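Local atomic coordinates of probable flavin reductase (Sinorhizobium meliloti, PDB entry 3RH7), a protein that binds flavin mononucleotide and probably works as an NADPH-dependent flavin reductase. Residues K92-R100 with R289-G297. Residues are numbered along the deposited sequence; the frame is centred on the assembly and turned at random.
Sequences KDVSNTFAR and RFVLESSIG. With FMN (flavin mononucleotide), chain G.
Ile296 meets two residues of 92-100 with one methyl: its CG2 lies 4.0 Å from CB of Ala99 and also touches CG and CD of Arg100. CG1 sits between the backbone N and the carbonyl carbon (chi1 59°), and the turn about chi2 points CD1 to the C8M methyl of the flavin. The backbone O of Ala99 accepts a hydrogen bond from FMN O3' at 2.7 Å. At this end the two segments meet by the dimethylbenzene part of the flavin and its ribityl chain.

Arg100 is bent at chi2 and chi3. These bends lay its guanidinium against Leu292, whose CD1 stands over one face, 3.4 Å from NE. The other Leu292 methyl, CD2, lies 3.8 Å from ND2 of Asn96.

At the far end, Lys92 crosses Glu293 at about a right angle, its CE 3.5 Å from OE2. NZ stands over one face of the Arg289 guanidinium. Glu293 OE2 lies near both cations, and its negative charge probably favours their close approach. It is salt-bridged to Arg289 NE at 2.9 Å, met from above the carboxylate plane, while Lys92 NZ is farther off at 4.1 Å. With an alanine in place of Arg289, the Glu293 carboxylate would probably lose its salt bridge and turn more easily.

Second-shell partners hold Arg289 and Asn96. Arg289 gives NH1 to the backbone O of Tyr238 and makes a cation-pi contact with its ring. Tyr166 OH hydrogen-bonds to Asn96 OD1, and strand 165-167 brings this tyrosine against Lys92, Glu293 and Ile296. Helix 92-97 packs on strand 30-38 of the split-barrel sheet. Helix 281-292 rests on helix 270-273, so its C-terminal end and the following loop bring the later part of the chain to the flavin pocket.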
ATOM      1  N   LYS A  92      -0.392  10.343  10.259  1.00 53.35           N
ATOM      2  CA  LYS A  92      -0.142   9.109  11.014  1.00 52.12           C
ATOM      3  C   LYS A  92      -0.885   9.179  12.372  1.00 58.79           C
ATOM      4  O   LYS A  92      -1.537   8.219  12.767  1.00 57.54           O
ATOM      5  CB  LYS A  92       1.369   8.895  11.183  1.00 52.57           C
ATOM      6  CG  LYS A  92       1.773   7.672  12.011  1.00 51.73           C
ATOM      7  CD  LYS A  92       3.258   7.666  12.383  1.00 56.12           C
ATOM      8  CE  LYS A  92       3.466   7.310  13.827  1.00 71.22           C
ATOM      9  NZ  LYS A  92       4.813   7.712  14.302  1.00 87.54           N
ATOM     10  N   ASP A  93      -0.852  10.357  13.022  1.00 60.48           N
ATOM     11  CA  ASP A  93      -1.452  10.642  14.339  1.00 63.35           C
ATOM     12  C   ASP A  93      -2.960  10.495  14.321  1.00 64.07           C
ATOM     13  O   ASP A  93      -3.525  10.090  15.339  1.00 65.83           O
ATOM     14  CB  ASP A  93      -1.080  12.057  14.828  1.00 68.15           C
ATOM     15  CG  ASP A  93      -1.556  13.169  13.880  1.00100.08           C
ATOM     16  OD1 ASP A  93      -1.039  13.239  12.719  1.00101.71           O
ATOM     17  OD2 ASP A  93      -2.480  13.935  14.273  1.00114.21           O
ATOM     18  N   VAL A  94      -3.614  10.839  13.190  1.00 54.90           N
ATOM     19  CA  VAL A  94      -5.067  10.747  13.114  1.00 53.42           C
ATOM     20  C   VAL A  94      -5.465   9.268  13.198  1.00 59.29           C
ATOM     21  O   VAL A  94      -6.322   8.890  14.010  1.00 58.64           O
ATOM     22  CB  VAL A  94      -5.616  11.446  11.866  1.00 53.97           C
ATOM     23  CG1 VAL A  94      -7.128  11.304  11.790  1.00 54.25           C
ATOM     24  CG2 VAL A  94      -5.231  12.907  11.871  1.00 53.42           C
ATOM     25  N   SER A  95      -4.776   8.438  12.388  1.00 56.62           N
ATOM     26  CA  SER A  95      -4.952   6.996  12.325  1.00 55.61           C
ATOM     27  C   SER A  95      -4.821   6.413  13.711  1.00 59.76           C
ATOM     28  O   SER A  95      -5.679   5.640  14.114  1.00 60.29           O
ATOM     29  CB  SER A  95      -3.924   6.378  11.385  1.00 56.42           C
ATOM     30  OG  SER A  95      -4.008   4.965  11.395  1.00 58.12           O
ATOM     31  N   ASN A  96      -3.796   6.840  14.466  1.00 55.58           N
ATOM     32  CA  ASN A  96      -3.579   6.344  15.813  1.00 55.62           C
ATOM     33  C   ASN A  96      -4.728   6.839  16.735  1.00 63.29           C
ATOM     34  O   ASN A  96      -5.472   5.991  17.242  1.00 64.26           O
ATOM     35  CB  ASN A  96      -2.181   6.717  16.296  1.00 50.72           C
ATOM     36  CG  ASN A  96      -1.062   6.021  15.514  1.00 61.75           C
ATOM     37  OD1 ASN A  96      -1.276   4.983  14.869  1.00 58.16           O
ATOM     38  ND2 ASN A  96       0.186   6.514  15.617  1.00 40.77           N
ATOM     39  N   THR A  97      -4.974   8.180  16.834  1.00 60.12           N
ATOM     40  CA  THR A  97      -6.090   8.746  17.628  1.00 60.60           C
ATOM     41  C   THR A  97      -7.427   7.984  17.430  1.00 62.72           C
ATOM     42  O   THR A  97      -8.090   7.636  18.406  1.00 62.48           O
ATOM     43  CB  THR A  97      -6.338  10.216  17.249  1.00 70.25           C
ATOM     44  OG1 THR A  97      -5.124  10.969  17.300  1.00 72.10           O
ATOM     45  CG2 THR A  97      -7.431  10.861  18.091  1.00 70.53           C
ATOM     46  N   PHE A  98      -7.797   7.730  16.153  1.00 57.44           N
ATOM     47  CA  PHE A  98      -9.061   7.121  15.768  1.00 56.35           C
ATOM     48  C   PHE A  98      -9.063   5.587  15.803  1.00 59.11           C
ATOM     49  O   PHE A  98     -10.039   4.979  15.364  1.00 58.46           O
ATOM     50  CB  PHE A  98      -9.505   7.654  14.394  1.00 56.78           C
ATOM     51  CG  PHE A  98     -10.259   8.962  14.511  1.00 58.41           C
ATOM     52  CD1 PHE A  98      -9.580  10.174  14.533  1.00 60.13           C
ATOM     53  CD2 PHE A  98     -11.643   8.975  14.671  1.00 60.61           C
ATOM     54  CE1 PHE A  98     -10.279  11.374  14.677  1.00 61.79           C
ATOM     55  CE2 PHE A  98     -12.340  10.182  14.805  1.00 63.96           C
ATOM     56  CZ  PHE A  98     -11.653  11.375  14.810  1.00 61.65           C
ATOM     57  N   ALA A  99      -8.017   4.966  16.375  1.00 55.98           N
ATOM     58  CA  ALA A  99      -7.916   3.506  16.537  1.00 55.93           C
ATOM     59  C   ALA A  99      -7.759   3.148  18.015  1.00 62.59           C
ATOM     60  O   ALA A  99      -8.186   2.075  18.431  1.00 62.10           O
ATOM     61  CB  ALA A  99      -6.745   2.964  15.738  1.00 55.32           C
ATOM     62  N   ARG A 100      -7.147   4.090  18.797  1.00 60.94           N
ATOM     63  CA  ARG A 100      -6.849   4.081  20.230  1.00 61.23           C
ATOM     64  C   ARG A 100      -8.095   4.478  21.079  1.00 65.56           C
ATOM     65  O   ARG A 100      -8.970   5.168  20.556  1.00 62.62           O
ATOM     66  CB  ARG A 100      -5.688   5.072  20.487  1.00 58.79           C
ATOM     67  CG  ARG A 100      -4.319   4.599  19.976  1.00 65.85           C
ATOM     68  CD  ARG A 100      -3.589   3.730  20.978  1.00 98.13           C
ATOM     69  NE  ARG A 100      -3.205   4.495  22.173  1.00117.24           N
ATOM     70  CZ  ARG A 100      -3.055   3.972  23.389  1.00128.55           C
ATOM     71  NH1 ARG A 100      -3.266   2.673  23.594  1.00109.07           N
ATOM     72  NH2 ARG A 100      -2.710   4.744  24.412  1.00114.40           N
ATOM     73  N   ARG A 289       6.848   3.499  19.649  1.00 67.56           N
ATOM     74  CA  ARG A 289       6.081   3.465  18.415  1.00 64.92           C
ATOM     75  C   ARG A 289       5.703   2.020  18.065  1.00 70.90           C
ATOM     76  O   ARG A 289       4.562   1.776  17.699  1.00 71.44           O
ATOM     77  CB  ARG A 289       6.896   4.109  17.282  1.00 58.50           C
ATOM     78  CG  ARG A 289       6.077   4.486  16.081  1.00 54.91           C
ATOM     79  CD  ARG A 289       6.934   4.889  14.919  1.00 47.46           C
ATOM     80  NE  ARG A 289       6.376   4.377  13.674  1.00 44.27           N
ATOM     81  CZ  ARG A 289       6.845   4.658  12.461  1.00 58.10           C
ATOM     82  NH1 ARG A 289       7.852   5.501  12.314  1.00 44.93           N
ATOM     83  NH2 ARG A 289       6.308   4.094  11.386  1.00 48.90           N
ATOM     84  N   PHE A 290       6.648   1.071  18.191  1.00 68.81           N
ATOM     85  CA  PHE A 290       6.411  -0.339  17.886  1.00 68.90           C
ATOM     86  C   PHE A 290       5.299  -0.901  18.775  1.00 74.27           C
ATOM     87  O   PHE A 290       4.394  -1.545  18.244  1.00 73.35           O
ATOM     88  CB  PHE A 290       7.707  -1.171  18.042  1.00 71.18           C
ATOM     89  CG  PHE A 290       7.509  -2.656  18.277  1.00 73.28           C
ATOM     90  CD1 PHE A 290       7.240  -3.514  17.215  1.00 76.30           C
ATOM     91  CD2 PHE A 290       7.590  -3.194  19.558  1.00 75.90           C
ATOM     92  CE1 PHE A 290       7.052  -4.882  17.435  1.00 77.38           C
ATOM     93  CE2 PHE A 290       7.389  -4.557  19.775  1.00 79.16           C
ATOM     94  CZ  PHE A 290       7.131  -5.391  18.714  1.00 76.51           C
ATOM     95  N   VAL A 291       5.374  -0.655  20.118  1.00 71.98           N
ATOM     96  CA  VAL A 291       4.418  -1.159  21.114  1.00 71.80           C
ATOM     97  C   VAL A 291       3.017  -0.537  20.887  1.00 77.86           C
ATOM     98  O   VAL A 291       2.019  -1.236  21.077  1.00 78.19           O
ATOM     99  CB  VAL A 291       4.891  -1.035  22.603  1.00 75.08           C
ATOM    100  CG1 VAL A 291       6.289  -1.590  22.799  1.00 74.46           C
ATOM    101  CG2 VAL A 291       4.810   0.378  23.141  1.00 75.35           C
ATOM    102  N   LEU A 292       2.953   0.750  20.473  1.00 74.52           N
ATOM    103  CA  LEU A 292       1.703   1.441  20.194  1.00 74.94           C
ATOM    104  C   LEU A 292       1.064   0.903  18.881  1.00 77.53           C
ATOM    105  O   LEU A 292      -0.139   0.658  18.868  1.00 77.99           O
ATOM    106  CB  LEU A 292       1.958   2.949  20.124  1.00 75.82           C
ATOM    107  CG  LEU A 292       0.773   3.843  19.682  1.00 82.33           C
ATOM    108  CD1 LEU A 292      -0.060   4.290  20.863  1.00 84.21           C
ATOM    109  CD2 LEU A 292       1.276   5.079  18.949  1.00 87.08           C
ATOM    110  N   GLU A 293       1.872   0.675  17.813  1.00 72.19           N
ATOM    111  CA  GLU A 293       1.441   0.155  16.505  1.00 70.96           C
ATOM    112  C   GLU A 293       1.155  -1.386  16.581  1.00 80.46           C
ATOM    113  O   GLU A 293       0.717  -2.014  15.582  1.00 78.91           O
ATOM    114  CB  GLU A 293       2.481   0.513  15.422  1.00 70.30           C
ATOM    115  CG  GLU A 293       2.605   2.022  15.229  1.00 73.46           C
ATOM    116  CD  GLU A 293       3.501   2.589  14.135  1.00 89.72           C
ATOM    117  OE1 GLU A 293       4.088   1.807  13.341  1.00 60.94           O
ATOM    118  OE2 GLU A 293       3.593   3.841  14.072  1.00 79.43           O
ATOM    119  N   SER A 294       1.401  -1.963  17.815  1.00 81.25           N
ATOM    120  CA  SER A 294       1.183  -3.354  18.270  1.00 82.25           C
ATOM    121  C   SER A 294      -0.135  -3.457  19.018  1.00 87.92           C
ATOM    122  O   SER A 294      -0.771  -4.505  18.961  1.00 89.07           O
ATOM    123  CB  SER A 294       2.319  -3.843  19.178  1.00 86.76           C
ATOM    124  OG  SER A 294       3.446  -4.341  18.474  1.00 97.49           O
ATOM    125  N   SER A 295      -0.527  -2.372  19.743  1.00 85.19           N
ATOM    126  CA  SER A 295      -1.786  -2.242  20.507  1.00 85.95           C
ATOM    127  C   SER A 295      -2.931  -1.782  19.579  1.00 89.26           C
ATOM    128  O   SER A 295      -4.072  -1.642  20.039  1.00 89.92           O
ATOM    129  CB  SER A 295      -1.627  -1.277  21.692  1.00 90.47           C
ATOM    130  OG  SER A 295      -1.766   0.108  21.392  1.00 96.85           O
ATOM    131  N   ILE A 296      -2.620  -1.554  18.269  1.00 83.79           N
ATOM    132  CA  ILE A 296      -3.593  -1.144  17.257  1.00 82.57           C
ATOM    133  C   ILE A 296      -3.512  -2.070  16.012  1.00 83.24           C
ATOM    134  O   ILE A 296      -2.578  -2.880  15.856  1.00 80.03           O
ATOM    135  CB  ILE A 296      -3.499   0.382  16.889  1.00 85.68           C
ATOM    136  CG1 ILE A 296      -2.106   0.818  16.333  1.00 84.58           C
ATOM    137  CG2 ILE A 296      -3.955   1.269  18.067  1.00 88.78           C
ATOM    138  CD1 ILE A 296      -1.881   0.768  14.819  1.00 83.29           C
ATOM    139  N   GLY A 297      -4.512  -1.900  15.156  1.00 80.39           N
ATOM    140  CA  GLY A 297      -4.705  -2.647  13.927  1.00 80.03           C
ATOM    141  C   GLY A 297      -6.055  -3.345  13.951  1.00 85.72           C
ATOM    142  O   GLY A 297      -6.699  -3.441  15.011  1.00 85.54           O
TER
HETATM  143  N1  FMN G 321     -11.543  -1.666  13.142  1.00113.31           N
HETATM  144  C2  FMN G 321     -12.630  -2.142  12.424  1.00113.66           C
HETATM  145  O2  FMN G 321     -13.693  -2.400  13.015  1.00114.74           O
HETATM  146  N3  FMN G 321     -12.524  -2.246  11.041  1.00112.49           N
HETATM  147  C4  FMN G 321     -11.380  -1.985  10.263  1.00111.42           C
HETATM  148  O4  FMN G 321     -11.310  -2.075   9.034  1.00111.17           O
HETATM  149  C4A FMN G 321     -10.166  -1.530  11.078  1.00110.97           C
HETATM  150  N5  FMN G 321      -9.036  -1.249  10.450  1.00110.16           N
HETATM  151  C5A FMN G 321      -7.951  -0.722  11.194  1.00110.22           C
HETATM  152  C6  FMN G 321      -6.764  -0.413  10.444  1.00109.63           C
HETATM  153  C7  FMN G 321      -5.619   0.174  11.057  1.00109.83           C
HETATM  154  C7M FMN G 321      -4.405   0.496  10.236  1.00110.02           C
HETATM  155  C8  FMN G 321      -5.673   0.429  12.447  1.00111.03           C
HETATM  156  C8M FMN G 321      -4.504   1.030  13.119  1.00112.48           C
HETATM  157  C9  FMN G 321      -6.842   0.107  13.234  1.00111.81           C
HETATM  158  C9A FMN G 321      -8.019  -0.488  12.651  1.00111.28           C
HETATM  159  N10 FMN G 321      -9.245  -0.817  13.376  1.00112.26           N
HETATM  160  C10 FMN G 321     -10.351  -1.342  12.614  1.00112.33           C
HETATM  161  C1' FMN G 321      -9.342  -0.588  14.871  1.00113.68           C
HETATM  162  C2' FMN G 321     -10.422   0.524  15.235  1.00114.72           C
HETATM  163  O2' FMN G 321     -10.197   1.833  14.707  1.00113.64           O
HETATM  164  C3' FMN G 321     -10.889   0.754  16.699  1.00116.92           C
HETATM  165  O3' FMN G 321      -9.992   0.256  17.707  1.00118.82           O
HETATM  166  C4' FMN G 321     -12.403   0.474  16.964  1.00118.61           C
HETATM  167  O4' FMN G 321     -13.043  -0.586  16.166  1.00119.25           O
HETATM  168  C5' FMN G 321     -13.156   1.780  16.856  1.00119.20           C
HETATM  169  O5' FMN G 321     -13.216   2.225  18.200  1.00120.25           O
HETATM  170  P   FMN G 321     -14.625   1.993  19.015  1.00121.25           P
HETATM  171  O1P FMN G 321     -15.636   2.284  17.815  1.00122.25           O
HETATM  172  O2P FMN G 321     -14.697   3.031  20.196  1.00124.55           O
HETATM  173  O3P FMN G 321     -14.675   0.612  19.715  1.00122.73           O